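Local coordinates for protein Rho guanyl nucleotide exchange factor (Rom2), putative (Aspergillus fumigatus Af293, PDB 5O51) that probably acts as a guanine nucleotide exchange factor for Rho-type GTPases, and is represented here by its CNH domain, a seven-bladed beta-propeller, at residues L76-A81 against F116-G121; R124-S129 against I183-S188; E226-I231 against S245-F250; N271-A274 against Y279-A282. All blocks are in the same frame, centred on the assembly; numbering follows the deposited sequence.

Contact 1 of 4, residues L76-A81 against F116-G121; sequences LLLVLA and FKAGIG
Leu80 and Leu78 meet the Phe116 ring in different ways. Leu80 sets CB against the rim of the ring, close to its plane, 4.1 Å from Phe116 CE2 and about as far from CD2. Leu78 comes in obliquely, neither flat on the ring nor strictly edge-on. Its CB lies 3.8 Å from Phe116 CZ, and its CD1 methyl reaches along the same end of the ring to CE1, at 3.9 Å. That methyl also touches the next inward-turned residue of the opposite strand: Leu78 CD1 to Ala118 CB is 4.0 Å. Phe116 therefore fills the gap opposite two leucines, while the small Ala118 takes only the end of one of them.

The ring gets there because Phe116 CG stands between its backbone N and carbonyl carbon (chi1 81°), which raises the ring from its strand toward 76-81. The short segments run antiparallel at 168°, but their axes are 9.4 Å apart, too far for backbone pairing. They belong to different sheets, and side chains alone bridge the gap. This is packing between consecutive propeller blades: 76-81 is the second strand of one blade and 115-120 the first of the next.

Strand 65-71 runs beside 76-81, and its Gln67 donates from NE2 to the carbonyl O of Phe116, adding a polar tie to the apolar one. Leu85 of strand 84-89 also touches the Phe116 side chain, and Val127 of strand 125-132 touches Leu78, while Lys117 turns away toward Ile183 and Phe185 of the following blade.

Contact 2 of 4, residues R124-S129 against I183-S188; sequences RHLVCS and IHFLRS
Cys128 and Phe185 point at each other across the gap, the thiol sulfur meeting the outer end of the ring. Cys128 SG lies 3.4 Å from Phe185 CZ, a snug fit, and 3.9 Å from CE1. Measured to the ring centroid the sulfur is 4.5 Å away and 58° off the normal, so this sulfur-aromatic contact is oblique: SG sits neither over the middle of the ring nor in its plane. Cys128 carries SG anti to its carbonyl carbon and beside its backbone N, with chi1 at -38°, and this rotation brings the sulfur to CZ. Leu126, two residues back on the same strand, also approaches the ring obliquely, with CB 4.2 Å from Phe185 CE1.

The pattern is again that of facing propeller blades. Strand 125-132 is second in its blade, strand 180-186 first in the one that follows, and the short segments run antiparallel at 152° with their axes 9.5 Å apart. Ile183 adds a looser touch, its CD1 methyl 4.5 Å from Cys128 CB. Leu190 of strand 189-194 packs on both Cys128 and Phe185, widening the apolar layer. Within its own blade Leu126 touches Val141 of strand 137-143, and backbone hydrogen bonds tie Leu126 to Gly119 and Cys128 to Lys117.

Contact 3 of 4, residues E226-I231 against S245-F250; sequences ENVKPI and SDFSFF
Lys229 and Ser245 share a water as well as a direct backbone bond. The water accepts from Lys229 N at 2.9 Å and is hydrogen-bonded to Ser245 OG at 2.8 Å; it also donates a weak bond to Asp246 OD2, so three groups hold it in place. The direct bond runs from Ser245 N to Lys229 O, 2.9 Å long, with 154° at the hydrogen, and the donor arrives nearly in line with the carbonyl. Lys229 thus uses both its backbone N and its O at this junction. Ser245 OG, placed between its own backbone N and carbonyl carbon (chi1 64°), can reach the water while lying alongside the lysine stem, 3.7 Å from Lys229 CB. CG and CD still run past the hydroxyl, and only the end of the lysine chain leads away.

All this happens at one end of a propeller blade. Lys229 immediately precedes its first strand, 230-236, and Ser245 lies in the tight turn linking strands 239-244 and 247-251. Ile231 CG1 packs near Ser245 N, at 4.0 Å; the apolar contact is that of Val228 CG1, which meets the Phe247 ring obliquely, 4.3 Å from CZ. Phe247 also makes edge-to-face contacts with Phe221 and Tyr244. Toward the preceding blade, Pro230 O accepts a hydrogen bond from Ser182 OG, and Ser181 packs on Lys229 and Pro230.

Contact 4 of 4, residues N271-A274 against Y279-A282; sequences NAFA and YILA
Ala274 and Leu281 form an antiparallel hydrogen-bonded pair, with Ala274 N to Leu281 O at 3.1 Å and Leu281 N to Ala274 O at 2.9 Å. Next along, Phe273 and Ala282 make the non-hydrogen-bonded pair, their CA atoms 4.8 Å apart, and Phe273 CA adds a CA-H...O contact to Leu281 O at 3.4 Å. On the face carrying this second pair, the Phe273 ring leans across the strand gap and meets the Ala282 methyl obliquely, CE2 to CB being 3.8 Å.

These strands, 272-276 and 279-284, are the first hairpin of a propeller blade. At its open end a classic beta bulge sets two residues, Asn271 and Ala272, opposite the single Phe283, and both bond to its backbone. CG1 of Ile280 is anti to the backbone N, and the bend at chi2 (74°) then turns Ile280 CD1 toward Ala274 O, 3.6 Å away. Leu281 CD1 approaches that same oxygen at 3.6 Å from a different side, so that methyls flank the acceptor of the Leu281 N bond. Trp266 lies against Phe273, Ile280 and Ala282, whereas Ala272 and Ala274 touch Met309 of strand 307-312, in the next blade.

In the fold
All four contacts are largely buried, but they join different parts of the propeller. Contacts 1 and 2 join neighbouring blades through side chains alone, with apolar groups and, in contact 2, a sulfur. They meet directly because strands 115-120 and 125-132 pair by backbone hydrogen bonds. Contacts 3 and 4 work within single blades and use the backbone: contact 4 is regular hairpin pairing, whereas contact 3, nearer the surface with an exposed lysine, recruits a water. Ile231 of contact 3 packs on Ala272 and Phe273 of contact 4, their centres about 12 Å apart, and His184 NE2 of contact 2 reaches Ile231 O through a weak hydrogen bond.

Contact 1 of 4, residues L76-A81 against F116-G121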
loop_
_atom_site.group_PDB
_atom_site.type_symbol
_atom_site.label_atom_id
_atom_site.label_comp_id
_atom_site.label_asym_id
_atom_site.label_seq_id
_atom_site.Cartn_x
_atom_site.Cartn_y
_atom_site.Cartn_z
ATOM N N LEU A 76 -12.759 -7.953 -10.238
ATOM C CA LEU A 76 -13.309 -6.985 -9.268
ATOM C C LEU A 76 -12.380 -5.789 -9.052
ATOM O O LEU A 76 -11.131 -5.937 -8.820
ATOM C CB LEU A 76 -13.618 -7.639 -7.911
ATOM C CG LEU A 76 -14.687 -8.717 -7.898
ATOM C CD1 LEU A 76 -14.883 -9.252 -6.485
ATOM C CD2 LEU A 76 -15.995 -8.243 -8.473
ATOM N N LEU A 77 -12.984 -4.602 -9.129
ATOM C CA LEU A 77 -12.385 -3.382 -8.642
ATOM C C LEU A 77 -12.805 -3.125 -7.177
ATOM O O LEU A 77 -13.970 -3.059 -6.871
ATOM C CB LEU A 77 -12.760 -2.216 -9.547
ATOM C CG LEU A 77 -12.145 -0.871 -9.201
ATOM C CD1 LEU A 77 -10.663 -0.809 -9.557
ATOM C CD2 LEU A 77 -12.935 0.221 -9.946
ATOM N N LEU A 78 -11.827 -2.966 -6.284
ATOM C CA LEU A 78 -12.049 -2.655 -4.846
ATOM C C LEU A 78 -11.771 -1.163 -4.527
ATOM O O LEU A 78 -10.667 -0.600 -4.855
ATOM C CB LEU A 78 -11.159 -3.520 -3.993
ATOM C CG LEU A 78 -11.220 -5.042 -4.259
ATOM C CD1 LEU A 78 -10.155 -5.713 -3.397
ATOM C CD2 LEU A 78 -12.618 -5.554 -3.903
ATOM N N VAL A 79 -12.785 -0.502 -3.950
ATOM C CA VAL A 79 -12.751 0.956 -3.733
ATOM C C VAL A 79 -13.123 1.341 -2.298
ATOM O O VAL A 79 -14.202 1.017 -1.842
ATOM C CB VAL A 79 -13.720 1.640 -4.707
ATOM C CG1 VAL A 79 -13.831 3.144 -4.449
ATOM C CG2 VAL A 79 -13.261 1.371 -6.148
ATOM N N LEU A 80 -12.247 2.086 -1.619
ATOM C CA LEU A 80 -12.503 2.668 -0.311
ATOM C C LEU A 80 -12.768 4.187 -0.499
ATOM O O LEU A 80 -11.857 4.918 -0.844
ATOM C CB LEU A 80 -11.352 2.433 0.620
ATOM C CG LEU A 80 -11.488 2.971 2.062
ATOM C CD1 LEU A 80 -12.725 2.401 2.729
ATOM C CD2 LEU A 80 -10.263 2.631 2.902
ATOM N N ALA A 81 -14.046 4.622 -0.327
ATOM C CA ALA A 81 -14.532 5.987 -0.625
ATOM C C ALA A 81 -15.317 6.490 0.588
ATOM O O ALA A 81 -16.330 5.885 1.000
ATOM C CB ALA A 81 -15.421 6.004 -1.844
ATOM N N PHE A 116 -7.662 -1.237 3.873
ATOM C CA PHE A 116 -7.809 -2.620 3.495
ATOM C C PHE A 116 -6.579 -3.227 2.823
ATOM O O PHE A 116 -5.702 -2.518 2.368
ATOM C CB PHE A 116 -9.043 -2.781 2.647
ATOM C CG PHE A 116 -8.882 -2.408 1.180
ATOM C CD1 PHE A 116 -8.472 -3.351 0.244
ATOM C CD2 PHE A 116 -9.244 -1.133 0.725
ATOM C CE1 PHE A 116 -8.391 -3.034 -1.107
ATOM C CE2 PHE A 116 -9.172 -0.816 -0.626
ATOM C CZ PHE A 116 -8.757 -1.789 -1.551
ATOM N N LYS A 117 -6.571 -4.551 2.707
ATOM C CA LYS A 117 -5.535 -5.280 1.998
ATOM C C LYS A 117 -6.078 -6.577 1.347
ATOM O O LYS A 117 -6.754 -7.392 1.981
ATOM C CB LYS A 117 -4.427 -5.590 2.976
ATOM C CG LYS A 117 -3.229 -6.266 2.359
ATOM C CD LYS A 117 -2.347 -5.254 1.688
ATOM C CE LYS A 117 -1.304 -5.919 0.798
ATOM N NZ LYS A 117 -0.574 -7.004 1.501
ATOM N N ALA A 118 -5.791 -6.740 0.068
ATOM C CA ALA A 118 -6.182 -7.931 -0.691
ATOM C C ALA A 118 -4.939 -8.683 -1.037
ATOM O O ALA A 118 -4.081 -8.144 -1.759
ATOM C CB ALA A 118 -6.870 -7.544 -1.984
ATOM N N GLY A 119 -4.846 -9.921 -0.556
ATOM C CA GLY A 119 -3.754 -10.806 -0.938
ATOM C C GLY A 119 -4.134 -12.260 -0.957
ATOM O O GLY A 119 -5.195 -12.653 -0.455
ATOM N N ILE A 120 -3.235 -13.063 -1.517
ATOM C CA ILE A 120 -3.352 -14.516 -1.420
ATOM C C ILE A 120 -2.996 -14.908 0.023
ATOM O O ILE A 120 -1.982 -14.481 0.576
ATOM C CB ILE A 120 -2.488 -15.298 -2.453
ATOM C CG1 ILE A 120 -2.563 -14.687 -3.878
ATOM C CG2 ILE A 120 -2.921 -16.766 -2.476
ATOM C CD1 ILE A 120 -1.333 -13.905 -4.294
ATOM N N GLY A 121 -3.855 -15.700 0.631
ATOM C CA GLY A 121 -3.717 -16.051 2.027
ATOM C C GLY A 121 -4.742 -17.134 2.139
ATOM O O GLY A 121 -5.931 -16.912 1.868
#

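Contact 2 of 4, residues R124-S129 against I183-S188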
loop_
_atom_site.group_PDB
_atom_site.type_symbol
_atom_site.label_atom_id
_atom_site.label_comp_id
_atom_site.label_asym_id
_atom_site.label_seq_id
_atom_site.Cartn_x
_atom_site.Cartn_y
_atom_site.Cartn_z
ATOM N N ARG A 124 -8.659 -20.414 -0.032
ATOM C CA ARG A 124 -9.141 -19.382 -0.983
ATOM C C ARG A 124 -8.123 -18.230 -1.095
ATOM O O ARG A 124 -6.940 -18.411 -0.773
ATOM C CB ARG A 124 -10.555 -18.872 -0.628
ATOM C CG ARG A 124 -11.666 -19.874 -0.926
ATOM C CD ARG A 124 -11.781 -20.902 0.182
ATOM N NE ARG A 124 -11.988 -20.226 1.469
ATOM C CZ ARG A 124 -11.417 -20.538 2.635
ATOM N NH1 ARG A 124 -10.546 -21.542 2.754
ATOM N NH2 ARG A 124 -11.724 -19.821 3.714
ATOM N N HIS A 125 -8.538 -17.075 -1.609
ATOM C CA HIS A 125 -7.749 -15.869 -1.397
ATOM C C HIS A 125 -8.625 -14.655 -1.143
ATOM O O HIS A 125 -9.772 -14.680 -1.473
ATOM C CB HIS A 125 -6.689 -15.688 -2.478
ATOM C CG HIS A 125 -7.207 -15.484 -3.866
ATOM N ND1 HIS A 125 -7.940 -14.378 -4.231
ATOM C CD2 HIS A 125 -6.976 -16.179 -5.009
ATOM C CE1 HIS A 125 -8.159 -14.416 -5.534
ATOM N NE2 HIS A 125 -7.583 -15.498 -6.029
ATOM N N LEU A 126 -8.049 -13.611 -0.538
ATOM C CA LEU A 126 -8.756 -12.822 0.486
ATOM C C LEU A 126 -8.689 -11.305 0.389
ATOM O O LEU A 126 -7.865 -10.770 -0.331
ATOM C CB LEU A 126 -8.224 -13.245 1.853
ATOM C CG LEU A 126 -8.429 -14.707 2.237
ATOM C CD1 LEU A 126 -7.691 -14.940 3.540
ATOM C CD2 LEU A 126 -9.899 -15.076 2.387
ATOM N N VAL A 127 -9.602 -10.648 1.110
ATOM C CA VAL A 127 -9.665 -9.192 1.284
ATOM C C VAL A 127 -9.870 -8.885 2.801
ATOM O O VAL A 127 -10.807 -9.382 3.355
ATOM C CB VAL A 127 -10.867 -8.602 0.495
ATOM C CG1 VAL A 127 -10.953 -7.096 0.639
ATOM C CG2 VAL A 127 -10.796 -8.942 -0.980
ATOM N N CYS A 128 -9.009 -8.085 3.446
ATOM C CA CYS A 128 -9.225 -7.649 4.855
ATOM C C CYS A 128 -9.536 -6.197 4.907
ATOM O O CYS A 128 -8.869 -5.417 4.238
ATOM C CB CYS A 128 -8.017 -7.822 5.767
ATOM S SG CYS A 128 -7.100 -9.299 5.431
ATOM N N SER A 129 -10.508 -5.836 5.732
ATOM C CA SER A 129 -10.804 -4.438 6.070
ATOM C C SER A 129 -10.591 -4.193 7.556
ATOM O O SER A 129 -11.003 -4.991 8.377
ATOM C CB SER A 129 -12.236 -4.113 5.722
ATOM O OG SER A 129 -13.081 -4.956 6.428
ATOM N N ILE A 183 -1.155 -3.962 7.357
ATOM C CA ILE A 183 -1.421 -5.396 7.387
ATOM C C ILE A 183 -0.790 -6.200 6.233
ATOM O O ILE A 183 -0.794 -5.795 5.104
ATOM C CB ILE A 183 -2.957 -5.637 7.516
ATOM C CG1 ILE A 183 -3.246 -6.997 8.115
ATOM C CG2 ILE A 183 -3.670 -5.466 6.173
ATOM C CD1 ILE A 183 -4.662 -7.113 8.629
ATOM N N HIS A 184 -0.269 -7.373 6.537
ATOM C CA HIS A 184 0.503 -8.195 5.592
ATOM C C HIS A 184 0.075 -9.655 5.688
ATOM O O HIS A 184 -0.214 -10.163 6.779
ATOM C CB HIS A 184 2.026 -8.057 5.877
ATOM C CG HIS A 184 2.490 -6.630 5.866
ATOM N ND1 HIS A 184 2.912 -6.002 4.717
ATOM C CD2 HIS A 184 2.463 -5.681 6.829
ATOM C CE1 HIS A 184 3.162 -4.738 4.984
ATOM N NE2 HIS A 184 2.890 -4.515 6.257
ATOM N N PHE A 185 -0.029 -10.302 4.540
ATOM C CA PHE A 185 -0.300 -11.741 4.475
ATOM C C PHE A 185 1.014 -12.468 4.544
ATOM O O PHE A 185 1.863 -12.228 3.685
ATOM C CB PHE A 185 -0.986 -12.063 3.169
ATOM C CG PHE A 185 -2.401 -11.576 3.120
ATOM C CD1 PHE A 185 -3.422 -12.296 3.766
ATOM C CD2 PHE A 185 -2.716 -10.386 2.472
ATOM C CE1 PHE A 185 -4.737 -11.850 3.707
ATOM C CE2 PHE A 185 -4.015 -9.931 2.421
ATOM C CZ PHE A 185 -5.030 -10.658 3.031
ATOM N N LEU A 186 1.187 -13.289 5.588
ATOM C CA LEU A 186 2.335 -14.201 5.715
ATOM C C LEU A 186 1.845 -15.636 5.794
ATOM O O LEU A 186 1.559 -16.114 6.899
ATOM C CB LEU A 186 3.085 -13.939 6.997
ATOM C CG LEU A 186 3.928 -12.698 7.115
ATOM C CD1 LEU A 186 4.398 -12.618 8.574
ATOM C CD2 LEU A 186 5.076 -12.748 6.091
ATOM N N ARG A 187 1.730 -16.289 4.632
ATOM C CA ARG A 187 1.322 -17.708 4.501
ATOM C C ARG A 187 0.678 -18.353 5.739
ATOM O O ARG A 187 1.381 -18.888 6.603
ATOM C CB ARG A 187 2.524 -18.553 4.082
ATOM C CG ARG A 187 3.769 -18.361 4.938
ATOM C CD ARG A 187 4.877 -19.309 4.507
ATOM N NE ARG A 187 4.926 -20.516 5.319
ATOM C CZ ARG A 187 5.995 -21.306 5.471
ATOM N NH1 ARG A 187 7.154 -21.066 4.845
ATOM N NH2 ARG A 187 5.900 -22.365 6.264
ATOM N N SER A 188 -0.652 -18.263 5.808
ATOM C CA SER A 188 -1.501 -18.860 6.863
ATOM C C SER A 188 -1.749 -17.919 8.002
ATOM O O SER A 188 -2.568 -18.216 8.884
ATOM C CB SER A 188 -0.980 -20.196 7.434
ATOM O OG SER A 188 -0.713 -21.135 6.412
#

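Contact 3 of 4, residues E226-I231 against S245-F250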
loop_
_atom_site.group_PDB
_atom_site.type_symbol
_atom_site.label_atom_id
_atom_site.label_comp_id
_atom_site.label_asym_id
_atom_site.label_seq_id
_atom_site.Cartn_x
_atom_site.Cartn_y
_atom_site.Cartn_z
ATOM N N GLU A 226 8.876 2.560 22.489
ATOM C CA GLU A 226 7.389 2.554 22.445
ATOM C C GLU A 226 6.757 3.950 22.462
ATOM O O GLU A 226 6.829 4.604 23.500
ATOM C CB GLU A 226 6.779 1.668 23.556
ATOM C CG GLU A 226 6.121 0.373 23.070
ATOM C CD GLU A 226 6.978 -0.423 22.089
ATOM O OE1 GLU A 226 8.227 -0.303 22.111
ATOM O OE2 GLU A 226 6.397 -1.171 21.282
ATOM N N ASN A 227 6.123 4.420 21.368
ATOM C CA ASN A 227 5.559 3.615 20.246
ATOM C C ASN A 227 6.345 3.540 18.945
ATOM O O ASN A 227 7.318 4.250 18.747
ATOM C CB ASN A 227 4.169 4.160 19.919
ATOM C CG ASN A 227 3.215 3.992 21.070
ATOM O OD1 ASN A 227 2.608 4.951 21.529
ATOM N ND2 ASN A 227 3.106 2.762 21.569
ATOM N N VAL A 228 5.872 2.682 18.053
ATOM C CA VAL A 228 6.471 2.505 16.735
ATOM C C VAL A 228 5.412 2.457 15.647
ATOM O O VAL A 228 4.182 2.227 15.872
ATOM C CB VAL A 228 7.362 1.223 16.665
ATOM C CG1 VAL A 228 8.577 1.351 17.560
ATOM C CG2 VAL A 228 6.594 -0.030 17.035
ATOM N N LYS A 229 5.890 2.649 14.425
ATOM C CA LYS A 229 4.996 2.501 13.301
ATOM C C LYS A 229 5.631 1.492 12.380
ATOM O O LYS A 229 6.570 1.844 11.654
ATOM C CB LYS A 229 4.754 3.807 12.606
ATOM C CG LYS A 229 4.375 4.969 13.492
ATOM C CD LYS A 229 3.898 6.128 12.614
ATOM C CE LYS A 229 3.810 7.430 13.388
ATOM N NZ LYS A 229 2.799 7.321 14.478
ATOM N N PRO A 230 5.162 0.233 12.450
ATOM C CA PRO A 230 5.594 -0.785 11.530
ATOM C C PRO A 230 4.806 -0.602 10.245
ATOM O O PRO A 230 3.569 -0.573 10.269
ATOM C CB PRO A 230 5.184 -2.099 12.207
ATOM C CG PRO A 230 4.670 -1.704 13.561
ATOM C CD PRO A 230 4.177 -0.326 13.403
ATOM N N ILE A 231 5.525 -0.506 9.138
ATOM C CA ILE A 231 4.922 -0.105 7.866
ATOM C C ILE A 231 4.956 -1.237 6.854
ATOM O O ILE A 231 3.995 -1.428 6.164
ATOM C CB ILE A 231 5.666 1.101 7.296
ATOM C CG1 ILE A 231 5.735 2.272 8.308
ATOM C CG2 ILE A 231 5.105 1.458 5.954
ATOM C CD1 ILE A 231 4.415 2.820 8.771
ATOM N N SER A 245 8.829 3.338 10.541
ATOM C CA SER A 245 9.086 4.741 10.269
ATOM C C SER A 245 10.463 5.151 10.789
ATOM O O SER A 245 11.061 6.048 10.240
ATOM C CB SER A 245 8.006 5.672 10.830
ATOM O OG SER A 245 7.982 5.579 12.267
ATOM N N ASP A 246 11.002 4.491 11.814
ATOM C CA ASP A 246 12.271 4.931 12.384
ATOM C C ASP A 246 13.504 4.184 11.898
ATOM O O ASP A 246 14.613 4.735 11.911
ATOM C CB ASP A 246 12.204 4.902 13.925
ATOM C CG ASP A 246 11.315 6.032 14.502
ATOM O OD1 ASP A 246 11.317 7.181 13.993
ATOM O OD2 ASP A 246 10.563 5.742 15.434
ATOM N N PHE A 247 13.325 2.942 11.459
ATOM C CA PHE A 247 14.450 2.111 11.164
ATOM C C PHE A 247 14.073 0.941 10.330
ATOM O O PHE A 247 12.919 0.590 10.269
ATOM C CB PHE A 247 15.153 1.623 12.453
ATOM C CG PHE A 247 14.223 1.389 13.619
ATOM C CD1 PHE A 247 13.288 0.373 13.588
ATOM C CD2 PHE A 247 14.347 2.155 14.786
ATOM C CE1 PHE A 247 12.409 0.189 14.662
ATOM C CE2 PHE A 247 13.517 1.960 15.876
ATOM C CZ PHE A 247 12.537 0.980 15.818
ATOM N N SER A 248 15.084 0.341 9.691
ATOM C CA SER A 248 14.926 -0.919 8.998
ATOM C C SER A 248 15.977 -1.891 9.436
ATOM O O SER A 248 17.112 -1.489 9.676
ATOM C CB SER A 248 14.931 -0.735 7.463
ATOM O OG SER A 248 13.721 -0.128 7.061
ATOM N N PHE A 249 15.596 -3.188 9.503
ATOM C CA PHE A 249 16.574 -4.236 9.724
ATOM C C PHE A 249 16.051 -5.632 9.315
ATOM O O PHE A 249 14.853 -5.841 9.022
ATOM C CB PHE A 249 16.972 -4.232 11.195
ATOM C CG PHE A 249 15.808 -4.464 12.108
ATOM C CD1 PHE A 249 15.027 -3.419 12.522
ATOM C CD2 PHE A 249 15.456 -5.757 12.454
ATOM C CE1 PHE A 249 13.907 -3.642 13.293
ATOM C CE2 PHE A 249 14.371 -5.991 13.249
ATOM C CZ PHE A 249 13.607 -4.933 13.689
ATOM N N PHE A 250 16.956 -6.609 9.326
ATOM C CA PHE A 250 16.577 -7.994 8.918
ATOM C C PHE A 250 16.274 -8.933 10.112
ATOM O O PHE A 250 16.965 -8.871 11.160
ATOM C CB PHE A 250 17.705 -8.604 8.130
ATOM C CG PHE A 250 17.919 -8.019 6.810
ATOM C CD1 PHE A 250 17.174 -8.457 5.724
ATOM C CD2 PHE A 250 18.936 -7.080 6.605
ATOM C CE1 PHE A 250 17.359 -7.899 4.483
ATOM C CE2 PHE A 250 19.142 -6.556 5.359
ATOM C CZ PHE A 250 18.352 -6.951 4.297
HETATM O O HOH W 1 8.631 3.584 14.057
#

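Contact 4 of 4, residues N271-A274 against Y279-A282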
loop_
_atom_site.group_PDB
_atom_site.type_symbol
_atom_site.label_atom_id
_atom_site.label_comp_id
_atom_site.label_asym_id
_atom_site.label_seq_id
_atom_site.Cartn_x
_atom_site.Cartn_y
_atom_site.Cartn_z
ATOM N N ASN A 271 6.345 6.921 5.438
ATOM C CA ASN A 271 5.025 6.283 5.572
ATOM C C ASN A 271 4.874 5.165 4.501
ATOM O O ASN A 271 3.830 4.545 4.423
ATOM C CB ASN A 271 3.872 7.337 5.481
ATOM C CG ASN A 271 3.937 8.186 4.211
ATOM O OD1 ASN A 271 4.241 7.675 3.136
ATOM N ND2 ASN A 271 3.637 9.466 4.317
ATOM N N ALA A 272 5.876 4.947 3.641
ATOM C CA ALA A 272 5.789 3.854 2.634
ATOM C C ALA A 272 7.166 3.441 2.170
ATOM O O ALA A 272 8.128 4.251 2.281
ATOM C CB ALA A 272 4.889 4.283 1.457
ATOM N N PHE A 273 7.267 2.207 1.652
ATOM C CA PHE A 273 8.532 1.637 1.250
ATOM C C PHE A 273 8.376 0.851 -0.055
ATOM O O PHE A 273 7.339 0.299 -0.306
ATOM C CB PHE A 273 9.040 0.642 2.349
ATOM C CG PHE A 273 9.488 1.312 3.626
ATOM C CD1 PHE A 273 8.579 1.636 4.609
ATOM C CD2 PHE A 273 10.790 1.688 3.791
ATOM C CE1 PHE A 273 8.986 2.282 5.769
ATOM C CE2 PHE A 273 11.218 2.346 4.930
ATOM C CZ PHE A 273 10.312 2.643 5.914
ATOM N N ALA A 274 9.434 0.784 -0.843
ATOM C CA ALA A 274 9.547 -0.139 -1.942
ATOM C C ALA A 274 10.951 -0.681 -2.125
ATOM O O ALA A 274 11.959 0.045 -1.914
ATOM C CB ALA A 274 9.131 0.555 -3.200
ATOM N N TYR A 279 18.279 -1.567 -4.393
ATOM C CA TYR A 279 17.889 -0.354 -3.633
ATOM C C TYR A 279 16.676 -0.554 -2.737
ATOM O O TYR A 279 15.813 -1.374 -3.010
ATOM C CB TYR A 279 17.684 0.809 -4.550
ATOM C CG TYR A 279 18.840 1.094 -5.499
ATOM C CD1 TYR A 279 20.069 1.558 -5.025
ATOM C CD2 TYR A 279 18.701 0.910 -6.872
ATOM C CE1 TYR A 279 21.102 1.832 -5.878
ATOM C CE2 TYR A 279 19.728 1.177 -7.745
ATOM C CZ TYR A 279 20.931 1.647 -7.252
ATOM O OH TYR A 279 21.984 1.918 -8.108
ATOM N N ILE A 280 16.645 0.185 -1.620
ATOM C CA ILE A 280 15.476 0.231 -0.749
ATOM C C ILE A 280 15.134 1.701 -0.708
ATOM O O ILE A 280 16.044 2.560 -0.467
ATOM C CB ILE A 280 15.710 -0.465 0.608
ATOM C CG1 ILE A 280 14.614 -0.130 1.632
ATOM C CG2 ILE A 280 17.052 -0.139 1.226
ATOM C CD1 ILE A 280 13.327 -0.856 1.303
ATOM N N LEU A 281 13.855 2.015 -1.028
ATOM C CA LEU A 281 13.396 3.401 -1.125
ATOM C C LEU A 281 12.387 3.684 -0.006
ATOM O O LEU A 281 11.427 2.946 0.152
ATOM C CB LEU A 281 12.722 3.642 -2.452
ATOM C CG LEU A 281 13.618 3.606 -3.725
ATOM C CD1 LEU A 281 13.733 2.194 -4.252
ATOM C CD2 LEU A 281 13.089 4.469 -4.842
ATOM N N ALA A 282 12.629 4.723 0.784
ATOM C CA ALA A 282 11.697 5.165 1.851
ATOM C C ALA A 282 11.006 6.447 1.441
ATOM O O ALA A 282 11.688 7.439 1.217
ATOM C CB ALA A 282 12.488 5.390 3.131
#